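Local coordinates for protein arginase 1, mitochondrial (PDB 6VSU) that hydrolyses L-arginine to urea and L-ornithine with two manganese ions per subunit, and also converts agmatine to putrescine, at residues L269-V274 against A309-E314; M231-K236 against L275-N280. All coordinates share one frame; numbering follows the deposited sequence.

How the contacts relate
Both contacts use helix 271-280, one at its start and one at its end, and their centres lie about 12 Å apart. Contact 1 sets the first turn of that helix against helix 303-319; all its touching residues are buried and no hydrogen bond crosses it. Contact 2, farther from the chain's centre at about 18 Å against 14 Å, joins the last turns to the loop leaving helix 225-232, where polar side chains and two waters complement a small apolar patch. They meet where Glu314 OE1 of contact 1 lies 2.8 Å from His279 NE2 of contact 2, a probable hydrogen bond. Each also touches a second subunit of the hexamer.

Contact 1. Residues L269-V274 against A309-E314; sequences LSFRDV and AKLVRE
The ring of Phe271 carries this contact, with Leu311 N in its plane at the edge, while Leu311 CG and Lys310 CB approach it obliquely. Its CE1 lies 3.7 Å from Leu311 CG, and its CZ is 3.8 Å from Lys310 CB; the extended lysine chain continues past Phe271 CE2, which is 4.0 Å from Lys310 CD. With CG anti to the backbone N (chi1 -166°), the ring reaches from its helix toward 309-314. Val274 adds CG1, 3.8 Å from Leu311 CD2, the two side chains crossing at about a right angle. This joins two helices of the arginase alpha/beta fold, 271-280 and 303-319, which flank strand 285-291 in sequence. Helix 271-280 opens with a capping box: Asp273 N donates to Ser270 OG at 2.9 Å, and Ser270 N returns a nearly straight bond (174°) to Asp273 OD2, met from above the carboxylate plane. At the polar ends of their side chains, Arg272 NH2 and Lys310 NZ stand 4.5 Å apart, both forming salt bridges to Glu82 OE2, whose charge should offset theirs. Lys310 NZ also pairs with Glu265 of the second subunit, and Arg272 NH2 bonds to the carbonyl of Gly267 there.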
loop_
_atom_site.group_PDB
_atom_site.type_symbol
_atom_site.label_atom_id
_atom_site.label_comp_id
_atom_site.label_asym_id
_atom_site.label_seq_id
_atom_site.Cartn_x
_atom_site.Cartn_y
_atom_site.Cartn_z
ATOM N N LEU E 269 10.485 -21.429 -4.970
ATOM C CA LEU E 269 11.947 -21.300 -4.962
ATOM C C LEU E 269 12.316 -19.910 -4.404
ATOM O O LEU E 269 11.594 -18.939 -4.617
ATOM C CB LEU E 269 12.472 -21.510 -6.396
ATOM C CG LEU E 269 12.277 -22.901 -7.019
ATOM C CD1 LEU E 269 12.418 -22.864 -8.528
ATOM C CD2 LEU E 269 13.267 -23.891 -6.482
ATOM N N SER E 270 13.484 -19.801 -3.808
ATOM C CA SER E 270 14.074 -18.485 -3.477
ATOM C C SER E 270 14.726 -17.950 -4.743
ATOM O O SER E 270 14.877 -18.689 -5.705
ATOM C CB SER E 270 15.073 -18.562 -2.293
ATOM O OG SER E 270 16.283 -19.130 -2.750
ATOM N N PHE E 271 15.041 -16.669 -4.764
ATOM C CA PHE E 271 15.689 -16.054 -5.934
ATOM C C PHE E 271 17.041 -16.720 -6.057
ATOM O O PHE E 271 17.485 -16.926 -7.189
ATOM C CB PHE E 271 15.842 -14.537 -5.786
ATOM C CG PHE E 271 16.177 -13.892 -7.094
ATOM C CD1 PHE E 271 15.193 -13.564 -8.012
ATOM C CD2 PHE E 271 17.482 -13.670 -7.444
ATOM C CE1 PHE E 271 15.523 -13.043 -9.259
ATOM C CE2 PHE E 271 17.818 -13.190 -8.714
ATOM C CZ PHE E 271 16.836 -12.854 -9.614
ATOM N N ARG E 272 17.733 -16.855 -4.944
ATOM C CA ARG E 272 19.064 -17.507 -4.922
ATOM C C ARG E 272 18.951 -18.952 -5.449
ATOM O O ARG E 272 19.896 -19.367 -6.145
ATOM C CB ARG E 272 19.709 -17.424 -3.560
ATOM C CG ARG E 272 21.150 -17.920 -3.534
ATOM C CD ARG E 272 22.101 -17.410 -4.633
ATOM N NE ARG E 272 22.000 -15.962 -4.728
ATOM C CZ ARG E 272 22.577 -15.158 -5.592
ATOM N NH1 ARG E 272 23.307 -15.638 -6.587
ATOM N NH2 ARG E 272 22.387 -13.845 -5.482
ATOM N N ASP E 273 17.891 -19.700 -5.128
ATOM C CA ASP E 273 17.664 -21.060 -5.678
ATOM C C ASP E 273 17.643 -21.001 -7.216
ATOM O O ASP E 273 18.370 -21.789 -7.882
ATOM C CB ASP E 273 16.345 -21.667 -5.205
ATOM C CG ASP E 273 16.258 -22.028 -3.729
ATOM O OD1 ASP E 273 17.312 -22.293 -3.118
ATOM O OD2 ASP E 273 15.103 -22.114 -3.202
ATOM N N VAL E 274 16.925 -20.061 -7.803
ATOM C CA VAL E 274 16.844 -19.947 -9.289
ATOM C C VAL E 274 18.232 -19.634 -9.886
ATOM O O VAL E 274 18.614 -20.227 -10.923
ATOM C CB VAL E 274 15.781 -18.918 -9.695
ATOM C CG1 VAL E 274 15.817 -18.583 -11.179
ATOM C CG2 VAL E 274 14.408 -19.422 -9.298
ATOM N N ALA E 309 13.798 -8.041 -13.761
ATOM C CA ALA E 309 14.977 -7.414 -14.365
ATOM C C ALA E 309 16.224 -8.249 -14.049
ATOM O O ALA E 309 17.057 -8.444 -14.981
ATOM C CB ALA E 309 15.108 -5.993 -13.914
ATOM N N LYS E 310 16.384 -8.750 -12.808
ATOM C CA LYS E 310 17.648 -9.440 -12.474
ATOM C C LYS E 310 17.688 -10.820 -13.178
ATOM O O LYS E 310 18.790 -11.247 -13.621
ATOM C CB LYS E 310 17.875 -9.511 -10.972
ATOM C CG LYS E 310 19.245 -10.097 -10.675
ATOM C CD LYS E 310 19.805 -9.827 -9.376
ATOM C CE LYS E 310 21.179 -10.410 -9.118
ATOM N NZ LYS E 310 21.625 -10.054 -7.746
ATOM N N LEU E 311 16.538 -11.489 -13.345
ATOM C CA LEU E 311 16.455 -12.732 -14.148
ATOM C C LEU E 311 16.846 -12.413 -15.571
ATOM O O LEU E 311 17.599 -13.256 -16.190
ATOM C CB LEU E 311 15.037 -13.311 -14.128
ATOM C CG LEU E 311 14.574 -13.840 -12.776
ATOM C CD1 LEU E 311 13.102 -14.169 -12.748
ATOM C CD2 LEU E 311 15.393 -15.041 -12.433
ATOM N N VAL E 312 16.321 -11.330 -16.135
ATOM C CA VAL E 312 16.694 -10.956 -17.526
ATOM C C VAL E 312 18.212 -10.713 -17.589
ATOM O O VAL E 312 18.881 -11.260 -18.482
ATOM C CB VAL E 312 15.887 -9.771 -18.084
ATOM C CG1 VAL E 312 16.465 -9.242 -19.394
ATOM C CG2 VAL E 312 14.432 -10.171 -18.279
ATOM N N ARG E 313 18.754 -10.015 -16.616
ATOM C CA ARG E 313 20.187 -9.662 -16.665
ATOM C C ARG E 313 21.051 -10.947 -16.581
ATOM O O ARG E 313 22.059 -11.038 -17.330
ATOM C CB ARG E 313 20.504 -8.691 -15.522
ATOM C CG ARG E 313 19.921 -7.285 -15.654
ATOM C CD ARG E 313 19.969 -6.572 -14.320
ATOM N NE ARG E 313 21.283 -6.505 -13.704
ATOM C CZ ARG E 313 21.949 -5.419 -13.429
ATOM N NH1 ARG E 313 21.439 -4.216 -13.623
ATOM N NH2 ARG E 313 23.143 -5.540 -12.898
ATOM N N GLU E 314 20.724 -11.842 -15.650
ATOM C CA GLU E 314 21.490 -13.099 -15.457
ATOM C C GLU E 314 21.373 -13.974 -16.714
ATOM O O GLU E 314 22.375 -14.528 -17.120
ATOM C CB GLU E 314 21.090 -13.750 -14.133
ATOM C CG GLU E 314 21.514 -12.935 -12.922
ATOM C CD GLU E 314 22.997 -12.630 -12.850
ATOM O OE1 GLU E 314 23.787 -13.568 -12.947
ATOM O OE2 GLU E 314 23.347 -11.464 -12.724
#

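Contact 2. Residues M231-K236 against L275-N280; sequences MLENLK and LNILHN
A single direct hydrogen bond joins Glu233 and Asn276: ND2 of Asn276 donates to OE2 of Glu233 over 3.2 Å at 155°. The oxygen lies nearly in the amide plane, but the donor sits 56° out of the carboxylate plane, and the two planes are nearly perpendicular. Glu233 OE2 also forms a salt bridge with Arg229, so the carboxylate is gripped from two residues; an alanine here would probably leave Arg229 without this anionic mate and Asn276 ND2 without its acceptor. Asn280, with CG anti to its carbonyl carbon (chi1 -71°), turns ND2 back onto Asn276 O at 2.8 Å, in the carbonyl plane on a lone pair. Here the end of helix 271-280 meets the loop following helix 225-232, in the alpha/beta fold of the arginase family. Water 1 bridges the backbones, donating to Leu232 O and to Ile277 O (2.9 Å) and accepting from Leu235 N. Water 2 lies between Leu235 O and Asn280 O, at 2.8 Å from the latter. The apolar part is small, Ile277 CG2 meeting Leu235 CD1 at 4.2 Å with the two side chains side by side and pointing the same way; the same methyl also packs against the carbonyl oxygen Leu232 O at 3.6 Å.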
loop_
_atom_site.group_PDB
_atom_site.type_symbol
_atom_site.label_atom_id
_atom_site.label_comp_id
_atom_site.label_asym_id
_atom_site.label_seq_id
_atom_site.Cartn_x
_atom_site.Cartn_y
_atom_site.Cartn_z
ATOM N N MET E 231 20.794 -32.348 -8.072
ATOM C CA MET E 231 20.614 -32.650 -9.505
ATOM C C MET E 231 20.233 -31.365 -10.259
ATOM O O MET E 231 20.831 -31.045 -11.324
ATOM C CB MET E 231 19.530 -33.718 -9.592
ATOM C CG MET E 231 19.197 -34.188 -10.971
ATOM S SD MET E 231 17.817 -33.299 -11.787
ATOM C CE MET E 231 18.098 -34.080 -13.386
ATOM N N LEU E 232 19.271 -30.603 -9.729
ATOM C CA LEU E 232 18.749 -29.372 -10.369
ATOM C C LEU E 232 19.811 -28.264 -10.393
ATOM O O LEU E 232 19.738 -27.426 -11.306
ATOM C CB LEU E 232 17.504 -28.923 -9.616
ATOM C CG LEU E 232 16.304 -29.866 -9.728
ATOM C CD1 LEU E 232 15.173 -29.375 -8.845
ATOM C CD2 LEU E 232 15.840 -30.033 -11.170
ATOM N N GLU E 233 20.740 -28.255 -9.442
ATOM C CA GLU E 233 21.865 -27.265 -9.382
ATOM C C GLU E 233 23.089 -27.781 -10.123
ATOM O O GLU E 233 24.127 -27.206 -9.952
ATOM C CB GLU E 233 22.258 -26.925 -7.942
ATOM C CG GLU E 233 21.157 -26.068 -7.273
ATOM C CD GLU E 233 21.423 -25.617 -5.851
ATOM O OE1 GLU E 233 22.477 -26.019 -5.271
ATOM O OE2 GLU E 233 20.587 -24.856 -5.350
ATOM N N ASN E 234 22.935 -28.805 -10.935
ATOM C CA ASN E 234 24.016 -29.334 -11.795
ATOM C C ASN E 234 23.440 -29.865 -13.102
ATOM O O ASN E 234 23.886 -30.909 -13.549
ATOM C CB ASN E 234 24.753 -30.421 -11.035
ATOM C CG ASN E 234 26.198 -30.046 -10.836
ATOM O OD1 ASN E 234 27.004 -30.211 -11.791
ATOM N ND2 ASN E 234 26.499 -29.522 -9.640
ATOM N N LEU E 235 22.469 -29.164 -13.690
ATOM C CA LEU E 235 21.839 -29.581 -14.981
ATOM C C LEU E 235 22.830 -29.472 -16.148
ATOM O O LEU E 235 23.641 -28.536 -16.169
ATOM C CB LEU E 235 20.588 -28.751 -15.236
ATOM C CG LEU E 235 19.456 -29.096 -14.282
ATOM C CD1 LEU E 235 18.306 -28.139 -14.414
ATOM C CD2 LEU E 235 18.982 -30.522 -14.514
ATOM N N LYS E 236 22.717 -30.397 -17.094
ATOM C CA LYS E 236 23.373 -30.382 -18.414
ATOM C C LYS E 236 22.285 -30.632 -19.457
ATOM O O LYS E 236 21.681 -31.717 -19.380
ATOM C CB LYS E 236 24.471 -31.430 -18.494
ATOM C CG LYS E 236 25.538 -31.254 -17.422
ATOM C CD LYS E 236 26.508 -32.442 -17.175
ATOM C CE LYS E 236 26.809 -32.716 -15.695
ATOM N NZ LYS E 236 25.602 -33.072 -14.868
ATOM N N LEU E 275 18.995 -18.732 -9.273
ATOM C CA LEU E 275 20.337 -18.379 -9.810
ATOM C C LEU E 275 21.276 -19.551 -9.577
ATOM O O LEU E 275 22.126 -19.737 -10.434
ATOM C CB LEU E 275 20.878 -17.088 -9.188
ATOM C CG LEU E 275 20.109 -15.813 -9.548
ATOM C CD1 LEU E 275 20.946 -14.621 -9.116
ATOM C CD2 LEU E 275 19.756 -15.662 -11.018
ATOM N N ASN E 276 21.072 -20.360 -8.534
ATOM C CA ASN E 276 21.918 -21.559 -8.388
ATOM C C ASN E 276 21.698 -22.477 -9.596
ATOM O O ASN E 276 22.694 -23.005 -10.123
ATOM C CB ASN E 276 21.749 -22.286 -7.069
ATOM C CG ASN E 276 22.331 -21.547 -5.873
ATOM O OD1 ASN E 276 23.031 -20.534 -6.003
ATOM N ND2 ASN E 276 22.004 -22.048 -4.686
ATOM N N ILE E 277 20.459 -22.652 -10.034
ATOM C CA ILE E 277 20.130 -23.496 -11.214
ATOM C C ILE E 277 20.687 -22.871 -12.512
ATOM O O ILE E 277 21.427 -23.575 -13.280
ATOM C CB ILE E 277 18.616 -23.698 -11.261
ATOM C CG1 ILE E 277 18.124 -24.428 -10.003
ATOM C CG2 ILE E 277 18.219 -24.409 -12.534
ATOM C CD1 ILE E 277 16.649 -24.492 -9.900
ATOM N N LEU E 278 20.404 -21.593 -12.777
ATOM C CA LEU E 278 20.869 -20.925 -14.019
ATOM C C LEU E 278 22.382 -20.871 -14.101
ATOM O O LEU E 278 22.946 -21.204 -15.152
ATOM C CB LEU E 278 20.309 -19.519 -14.140
ATOM C CG LEU E 278 18.790 -19.424 -14.142
ATOM C CD1 LEU E 278 18.351 -17.945 -14.261
ATOM C CD2 LEU E 278 18.215 -20.249 -15.276
ATOM N N HIS E 279 23.039 -20.425 -13.060
ATOM C CA HIS E 279 24.505 -20.242 -13.083
ATOM C C HIS E 279 25.162 -21.592 -13.362
ATOM O O HIS E 279 26.201 -21.612 -14.002
ATOM C CB HIS E 279 25.035 -19.631 -11.770
ATOM C CG HIS E 279 24.748 -18.163 -11.625
ATOM N ND1 HIS E 279 24.883 -17.482 -10.438
ATOM C CD2 HIS E 279 24.309 -17.260 -12.515
ATOM C CE1 HIS E 279 24.583 -16.225 -10.622
ATOM N NE2 HIS E 279 24.216 -16.072 -11.885
ATOM N N ASN E 280 24.630 -22.703 -12.826
ATOM C CA ASN E 280 25.368 -23.999 -12.879
ATOM C C ASN E 280 24.927 -24.805 -14.086
ATOM O O ASN E 280 25.570 -25.795 -14.352
ATOM C CB ASN E 280 25.193 -24.738 -11.554
ATOM C CG ASN E 280 25.975 -24.026 -10.476
ATOM O OD1 ASN E 280 27.175 -23.891 -10.609
ATOM N ND2 ASN E 280 25.323 -23.511 -9.457
HETATM O O HOH W 1 21.865 -26.391 -12.828
HETATM O O HOH W 2 26.017 -28.594 -14.593
#